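Local atomic coordinates of RagB/SusD domain protein (Flavobacterium johnsoniae, PDB entry 5J90), a protein that binds chitin as a SusD-like lipoprotein and probably captures chitin chains at the outer membrane for uptake and breakdown. Residues 155-158 with 159-163; 198-201 with 202-206; 281-284 with 285-289. All blocks are in the same frame, centred on the assembly; numbering follows the deposited sequence.

Contact 1 of 3, residues 155-158 with 159-163; sequences EEVY and TQMFA
T159 OG1 is gripped by two waters and through them tied one turn back to E155. The first water donates to E155 O and lies 2.8 Å from T159 OG1; the second donates to E155 OE2 and lies 2.7 Å from the same T159 OG1. The backbone bond from T159 N to E155 O joins the same two residues, so main chain, side chain and solvent all link them. E155 OE2 also forms a salt bridge with K218. On another side of helix 154-177, E156 O accepts the backbone N-H of Q160 (3.0 Å to Q160 N) and, weakly, the side-chain Q160 NE2, which also bonds D152.

The apolar side is built on Y158. M161 bends at its last torsion (chi3 -58°), which swings CE over the centre of the Y158 ring, 3.7 Å from the centroid and close to the ring normal: a CH-pi contact, with SD farther above the same face in a Met-aromatic pairing. F162 CE2 comes to the ring edge, 4.2 Å from Y158 CD2, and V157 CG1 packs on M161 SD. Beyond the ring, Y158 OH bonds D132 of helix 113-134. A leucine in place of Y158 would probably leave M161 CE without its aromatic face and D132 without the hydroxyl it meets. This part of the helix is thus divided by chemistry, a hydrated, charged edge round E155 and T159 and a sulfur-aromatic face turned to the neighbouring helices 113-134 and 196-213.

Contact 2 of 3, residues 198-201 with 202-206; sequences SWVR and FANTL
W199 and F202 meet three residues apart on helix 196-213, where W199 CE3 comes to the edge of the F202 ring, 4.3 Å from F202 CD2 and near the plane of that ring. Each ring has a further aromatic neighbour: F202 stacks on F244, and W199 makes an edge-to-face contact with Y192. The F202 ring stands with CG opposite the backbone N (chi1 168°), which carries it toward I121 and E125 of helix 113-134; W199 touches L118 of that helix and gives its indole N-H, NE1, to D188. The next face of the helix packs on helix 154-177, with V200 against L172 and T173 and A203 against V169. Helix 196-213 thereby packs on two other long helices, 113-134 and 154-177, in the alpha-helical, TPR-related scaffold of the SusD family. V200 CG1 lies 3.9 Å from N204 ND2, and that amide nitrogen bonds both G235 O and Q232 OE1. R201 O is gripped twice by T205, at 3.1 Å from T205 N and 2.8 Å from T205 OG1, the two donors reaching it from opposite faces of the carbonyl plane. T205 OG1 sits beside its own backbone N (chi1 -49°), close enough to reach back over the turn, and is also bonded by M237 N. The R201 chain, bent at chi3, makes a salt bridge with E197 through NH2, while R201 NE bonds F234 O.

Contact 3 of 3, residues 281-284 with 285-289; sequences PRIA and SYFDT
Contact within a single helical turn joins R282 to Y286 and I283 to F287 where the short helix 283-286 runs out into extended chain. The turn is closed by Y286 N to R282 O at 3.1 Å and F287 N to I283 O at 3.0 Å; S285 N adds a weak bond to R282 O. Over one face of the Y286 ring, displaced toward its rim, lies R282 CB, 4.2 Å from the centroid in a CH-pi contact. The two side chains run side by side in the same direction, R282 CD coming 3.9 Å from Y286 OH, and the guanidinium plane is turned 39° from the ring. Their polar ends then part: Y286 OH bonds I426 O, while R282 makes a salt bridge with D280 and bonds S364 and Q423. I283 and F287 cross at about a right angle, I283 CG1 lying 4.0 Å from F287 CD2, and F429 meets the rings of both Y286 and F287. One water donates to P281 O and bonds S285 OG, which its first torsion (chi1 63°) sets between backbone N and carbonyl carbon. F287 is the first residue to leave helical backbone angles. The arrangement is that of a one-turn helix ending in extended chain, with Y286 and F287 packed on helix 269-277 and R282 and Y286 touching helix 353-368.

Overall arrangement
All three contacts join side chains about one helical turn apart, but at different depths. Contact 2 is the buried one, while contacts 1 and 3 are partly buried, each with a bound-water side. Contacts 1 and 2 sit on the successive helices 154-177 and 196-213, which pack together and both touch helix 113-134; their centres are about 17 Å apart. Contact 3 is about 38 Å from contact 1, centre to centre, across the middle of the chain, on a short helix among different neighbours. Sulfur meets an aromatic ring in contact 1, two aromatic side chains meet in contact 2, and an arginine CB lies over the rim of a tyrosine face in contact 3. A residue of the second subunit touches contact 1 alone.

Contact 1 of 3, residues 155-158 with 159-163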
loop_
_atom_site.group_PDB
_atom_site.type_symbol
_atom_site.label_atom_id
_atom_site.label_comp_id
_atom_site.label_asym_id
_atom_site.label_seq_id
_atom_site.Cartn_x
_atom_site.Cartn_y
_atom_site.Cartn_z
ATOM N N GLU A 155 10.805 -3.954 -0.701
ATOM C CA GLU A 155 10.576 -5.366 -0.408
ATOM C C GLU A 155 11.860 -6.187 -0.554
ATOM O O GLU A 155 12.180 -7.028 0.290
ATOM C CB GLU A 155 9.466 -5.900 -1.319
ATOM C CG GLU A 155 9.016 -7.344 -1.019
ATOM C CD GLU A 155 9.692 -8.403 -1.879
ATOM O OE1 GLU A 155 10.292 -8.065 -2.925
ATOM O OE2 GLU A 155 9.618 -9.599 -1.505
ATOM N N GLU A 156 12.588 -5.945 -1.639
ATOM C CA GLU A 156 13.871 -6.598 -1.884
ATOM C C GLU A 156 14.918 -6.217 -0.843
ATOM O O GLU A 156 15.684 -7.076 -0.386
ATOM C CB GLU A 156 14.394 -6.234 -3.280
ATOM C CG GLU A 156 13.631 -6.920 -4.407
ATOM C CD GLU A 156 13.817 -6.236 -5.758
ATOM O OE1 GLU A 156 14.483 -5.173 -5.867
ATOM O OE2 GLU A 156 13.274 -6.778 -6.746
ATOM N N VAL A 157 14.965 -4.938 -0.479
ATOM C CA VAL A 157 15.943 -4.492 0.517
ATOM C C VAL A 157 15.716 -5.190 1.857
ATOM O O VAL A 157 16.665 -5.674 2.483
ATOM C CB VAL A 157 15.955 -2.957 0.678
ATOM C CG1 VAL A 157 16.932 -2.549 1.779
ATOM C CG2 VAL A 157 16.337 -2.287 -0.646
ATOM N N TYR A 158 14.464 -5.263 2.294
ATOM C CA TYR A 158 14.157 -5.938 3.558
ATOM C C TYR A 158 14.581 -7.412 3.538
ATOM O O TYR A 158 15.192 -7.897 4.492
ATOM C CB TYR A 158 12.679 -5.752 3.953
ATOM C CG TYR A 158 12.504 -4.592 4.918
ATOM C CD1 TYR A 158 12.596 -3.274 4.476
ATOM C CD2 TYR A 158 12.316 -4.810 6.284
ATOM C CE1 TYR A 158 12.478 -2.210 5.359
ATOM C CE2 TYR A 158 12.195 -3.754 7.176
ATOM C CZ TYR A 158 12.291 -2.457 6.715
ATOM O OH TYR A 158 12.179 -1.427 7.629
ATOM N N THR A 159 14.293 -8.124 2.454
ATOM C CA THR A 159 14.741 -9.511 2.338
ATOM C C THR A 159 16.260 -9.612 2.445
ATOM O O THR A 159 16.789 -10.467 3.166
ATOM C CB THR A 159 14.235 -10.126 1.023
ATOM O OG1 THR A 159 12.818 -10.288 1.121
ATOM C CG2 THR A 159 14.863 -11.487 0.749
ATOM N N GLN A 160 16.966 -8.726 1.749
ATOM C CA GLN A 160 18.427 -8.728 1.830
ATOM C C GLN A 160 18.956 -8.433 3.237
ATOM O O GLN A 160 19.904 -9.076 3.696
ATOM C CB GLN A 160 19.017 -7.743 0.827
ATOM C CG GLN A 160 18.801 -8.101 -0.617
ATOM C CD GLN A 160 19.288 -7.007 -1.536
ATOM O OE1 GLN A 160 20.496 -6.874 -1.761
ATOM N NE2 GLN A 160 18.354 -6.193 -2.054
ATOM N N MET A 161 18.348 -7.469 3.928
ATOM C CA MET A 161 18.778 -7.127 5.279
ATOM C C MET A 161 18.592 -8.302 6.237
ATOM O O MET A 161 19.473 -8.585 7.051
ATOM C CB MET A 161 18.072 -5.865 5.783
ATOM C CG MET A 161 18.475 -4.604 5.017
ATOM S SD MET A 161 17.831 -3.078 5.720
ATOM C CE MET A 161 16.050 -3.326 5.698
ATOM N N PHE A 162 17.468 -9.006 6.146
ATOM C CA PHE A 162 17.272 -10.180 6.997
ATOM C C PHE A 162 18.337 -11.236 6.712
ATOM O O PHE A 162 18.818 -11.894 7.640
ATOM C CB PHE A 162 15.879 -10.787 6.777
ATOM C CG PHE A 162 14.737 -9.976 7.358
ATOM C CD1 PHE A 162 14.730 -9.580 8.693
ATOM C CD2 PHE A 162 13.639 -9.655 6.570
ATOM C CE1 PHE A 162 13.665 -8.859 9.229
ATOM C CE2 PHE A 162 12.574 -8.931 7.091
ATOM C CZ PHE A 162 12.584 -8.530 8.430
ATOM N N ALA A 163 18.709 -11.403 5.439
ATOM C CA ALA A 163 19.724 -12.399 5.064
ATOM C C ALA A 163 21.116 -11.985 5.531
ATOM O O ALA A 163 21.919 -12.828 5.930
ATOM C CB ALA A 163 19.722 -12.636 3.544
HETATM O O HOH W 1 10.816 -8.648 2.244
HETATM O O HOH W 2 11.930 -10.992 -1.280
#

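Contact 2 of 3, residues 198-201 with 202-206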
loop_
_atom_site.group_PDB
_atom_site.type_symbol
_atom_site.label_atom_id
_atom_site.label_comp_id
_atom_site.label_asym_id
_atom_site.label_seq_id
_atom_site.Cartn_x
_atom_site.Cartn_y
_atom_site.Cartn_z
ATOM N N SER A 198 27.425 -9.597 22.439
ATOM C CA SER A 198 26.595 -8.399 22.522
ATOM C C SER A 198 26.220 -7.885 21.132
ATOM O O SER A 198 25.113 -7.382 20.926
ATOM C CB SER A 198 27.307 -7.311 23.312
ATOM O OG SER A 198 27.502 -7.749 24.648
ATOM N N TRP A 199 27.137 -8.018 20.182
ATOM C CA TRP A 199 26.844 -7.673 18.801
ATOM C C TRP A 199 25.766 -8.595 18.214
ATOM O O TRP A 199 24.893 -8.141 17.471
ATOM C CB TRP A 199 28.130 -7.678 17.972
ATOM C CG TRP A 199 28.864 -6.368 18.071
ATOM C CD1 TRP A 199 29.856 -6.037 18.957
ATOM C CD2 TRP A 199 28.640 -5.208 17.264
ATOM N NE1 TRP A 199 30.268 -4.743 18.736
ATOM C CE2 TRP A 199 29.534 -4.210 17.706
ATOM C CE3 TRP A 199 27.771 -4.916 16.205
ATOM C CZ2 TRP A 199 29.585 -2.944 17.125
ATOM C CZ3 TRP A 199 27.824 -3.658 15.630
ATOM C CH2 TRP A 199 28.725 -2.689 16.092
ATOM N N VAL A 200 25.804 -9.879 18.552
ATOM C CA VAL A 200 24.784 -10.803 18.061
ATOM C C VAL A 200 23.432 -10.474 18.687
ATOM O O VAL A 200 22.409 -10.457 17.995
ATOM C CB VAL A 200 25.162 -12.280 18.322
ATOM C CG1 VAL A 200 23.983 -13.202 17.996
ATOM C CG2 VAL A 200 26.392 -12.664 17.507
ATOM N N ARG A 201 23.424 -10.162 19.979
ATOM C CA ARG A 201 22.190 -9.817 20.669
ATOM C C ARG A 201 21.586 -8.544 20.061
ATOM O O ARG A 201 20.358 -8.429 19.922
ATOM C CB ARG A 201 22.456 -9.680 22.179
ATOM C CG ARG A 201 21.216 -9.509 23.030
ATOM C CD ARG A 201 21.529 -9.713 24.519
ATOM N NE ARG A 201 21.915 -11.089 24.823
ATOM C CZ ARG A 201 23.123 -11.471 25.233
ATOM N NH1 ARG A 201 24.101 -10.582 25.385
ATOM N NH2 ARG A 201 23.352 -12.750 25.502
ATOM N N PHE A 202 22.443 -7.597 19.681
ATOM C CA PHE A 202 21.977 -6.401 18.982
ATOM C C PHE A 202 21.386 -6.796 17.628
ATOM O O PHE A 202 20.271 -6.381 17.295
ATOM C CB PHE A 202 23.103 -5.367 18.819
ATOM C CG PHE A 202 22.765 -4.245 17.864
ATOM C CD1 PHE A 202 21.577 -3.534 17.988
ATOM C CD2 PHE A 202 23.634 -3.906 16.838
ATOM C CE1 PHE A 202 21.257 -2.506 17.101
ATOM C CE2 PHE A 202 23.320 -2.876 15.954
ATOM C CZ PHE A 202 22.143 -2.184 16.090
ATOM N N ALA A 203 22.103 -7.609 16.858
ATOM C CA ALA A 203 21.599 -8.045 15.559
ATOM C C ALA A 203 20.232 -8.721 15.685
ATOM O O ALA A 203 19.345 -8.476 14.863
ATOM C CB ALA A 203 22.596 -8.980 14.869
ATOM N N ASN A 204 20.056 -9.578 16.694
ATOM C CA ASN A 204 18.761 -10.213 16.919
ATOM C C ASN A 204 17.675 -9.169 17.180
ATOM O O ASN A 204 16.544 -9.284 16.680
ATOM C CB ASN A 204 18.818 -11.170 18.118
ATOM C CG ASN A 204 19.757 -12.348 17.905
ATOM O OD1 ASN A 204 20.026 -12.763 16.775
ATOM N ND2 ASN A 204 20.247 -12.907 19.009
ATOM N N THR A 205 18.002 -8.151 17.973
ATOM C CA THR A 205 17.013 -7.148 18.341
ATOM C C THR A 205 16.666 -6.268 17.131
ATOM O O THR A 205 15.510 -5.895 16.930
ATOM C CB THR A 205 17.510 -6.280 19.510
ATOM O OG1 THR A 205 17.997 -7.134 20.553
ATOM C CG2 THR A 205 16.374 -5.433 20.070
ATOM N N LEU A 206 17.673 -5.967 16.315
ATOM C CA LEU A 206 17.464 -5.238 15.065
ATOM C C LEU A 206 16.576 -6.058 14.124
ATOM O O LEU A 206 15.667 -5.501 13.491
ATOM C CB LEU A 206 18.819 -4.929 14.425
ATOM C CG LEU A 206 18.871 -4.149 13.115
ATOM C CD1 LEU A 206 18.045 -2.881 13.187
ATOM C CD2 LEU A 206 20.332 -3.844 12.760
#

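Contact 3 of 3, residues 281-284 with 285-289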
loop_
_atom_site.group_PDB
_atom_site.type_symbol
_atom_site.label_atom_id
_atom_site.label_comp_id
_atom_site.label_asym_id
_atom_site.label_seq_id
_atom_site.Cartn_x
_atom_site.Cartn_y
_atom_site.Cartn_z
ATOM N N PRO A 281 8.417 11.298 35.319
ATOM C CA PRO A 281 9.667 11.816 35.894
ATOM C C PRO A 281 10.828 11.853 34.900
ATOM O O PRO A 281 11.842 12.492 35.182
ATOM C CB PRO A 281 9.968 10.838 37.035
ATOM C CG PRO A 281 9.271 9.579 36.649
ATOM C CD PRO A 281 8.022 10.016 35.927
ATOM N N ARG A 282 10.692 11.189 33.753
ATOM C CA ARG A 282 11.739 11.252 32.734
ATOM C C ARG A 282 11.820 12.630 32.083
ATOM O O ARG A 282 12.804 12.945 31.416
ATOM C CB ARG A 282 11.527 10.162 31.673
ATOM C CG ARG A 282 11.796 8.763 32.210
ATOM C CD ARG A 282 11.336 7.673 31.231
ATOM N NE ARG A 282 9.879 7.596 31.162
ATOM C CZ ARG A 282 9.212 6.621 30.547
ATOM N NH1 ARG A 282 9.878 5.640 29.947
ATOM N NH2 ARG A 282 7.889 6.629 30.542
ATOM N N ILE A 283 10.804 13.459 32.304
ATOM C CA ILE A 283 10.740 14.767 31.669
ATOM C C ILE A 283 11.940 15.636 32.051
ATOM O O ILE A 283 12.400 16.446 31.251
ATOM C CB ILE A 283 9.415 15.487 32.011
ATOM C CG1 ILE A 283 9.075 16.555 30.973
ATOM C CG2 ILE A 283 9.463 16.080 33.417
ATOM C CD1 ILE A 283 7.678 17.122 31.151
ATOM N N ALA A 284 12.457 15.433 33.261
ATOM C CA ALA A 284 13.494 16.308 33.805
ATOM C C ALA A 284 14.841 16.134 33.112
ATOM O O ALA A 284 15.597 17.092 32.981
ATOM C CB ALA A 284 13.631 16.097 35.304
ATOM N N SER A 285 15.152 14.922 32.670
ATOM C CA SER A 285 16.397 14.722 31.942
ATOM C C SER A 285 16.194 14.872 30.434
ATOM O O SER A 285 17.141 15.171 29.715
ATOM C CB SER A 285 17.044 13.379 32.274
ATOM O OG SER A 285 16.227 12.288 31.883
ATOM N N TYR A 286 14.963 14.687 29.965
ATOM C CA TYR A 286 14.677 14.841 28.538
ATOM C C TYR A 286 14.734 16.304 28.110
ATOM O O TYR A 286 15.181 16.617 26.999
ATOM C CB TYR A 286 13.289 14.286 28.179
ATOM C CG TYR A 286 13.180 12.778 28.068
ATOM C CD1 TYR A 286 14.176 11.937 28.553
ATOM C CD2 TYR A 286 12.066 12.203 27.473
ATOM C CE1 TYR A 286 14.066 10.554 28.442
ATOM C CE2 TYR A 286 11.943 10.828 27.368
ATOM C CZ TYR A 286 12.943 10.011 27.842
ATOM O OH TYR A 286 12.834 8.644 27.733
ATOM N N PHE A 287 14.268 17.192 28.995
ATOM C CA PHE A 287 14.101 18.608 28.678
ATOM C C PHE A 287 14.576 19.503 29.814
ATOM O O PHE A 287 14.662 19.067 30.955
ATOM C CB PHE A 287 12.634 18.897 28.369
ATOM C CG PHE A 287 12.080 18.022 27.279
ATOM C CD1 PHE A 287 12.493 18.203 25.976
ATOM C CD2 PHE A 287 11.179 17.011 27.564
ATOM C CE1 PHE A 287 12.015 17.394 24.955
ATOM C CE2 PHE A 287 10.691 16.187 26.553
ATOM C CZ PHE A 287 11.110 16.381 25.246
ATOM N N ASP A 288 14.901 20.746 29.478
ATOM C CA ASP A 288 15.222 21.759 30.481
ATOM C C ASP A 288 13.991 22.614 30.733
ATOM O O ASP A 288 13.164 22.818 29.845
ATOM C CB ASP A 288 16.358 22.670 29.997
ATOM C CG ASP A 288 17.692 21.956 29.885
ATOM O OD1 ASP A 288 17.931 20.980 30.626
ATOM O OD2 ASP A 288 18.517 22.387 29.053
ATOM N N THR A 289 13.865 23.143 31.945
ATOM C CA THR A 289 12.790 24.092 32.197
ATOM C C THR A 289 12.976 25.348 31.345
ATOM O O THR A 289 14.102 25.725 31.004
ATOM C CB THR A 289 12.669 24.463 33.693
ATOM O OG1 THR A 289 13.926 24.956 34.173
ATOM C CG2 THR A 289 12.271 23.244 34.501
HETATM O O HOH W 3 14.568 12.531 34.159
HETATM O O HOH W 4 17.614 18.361 31.577
#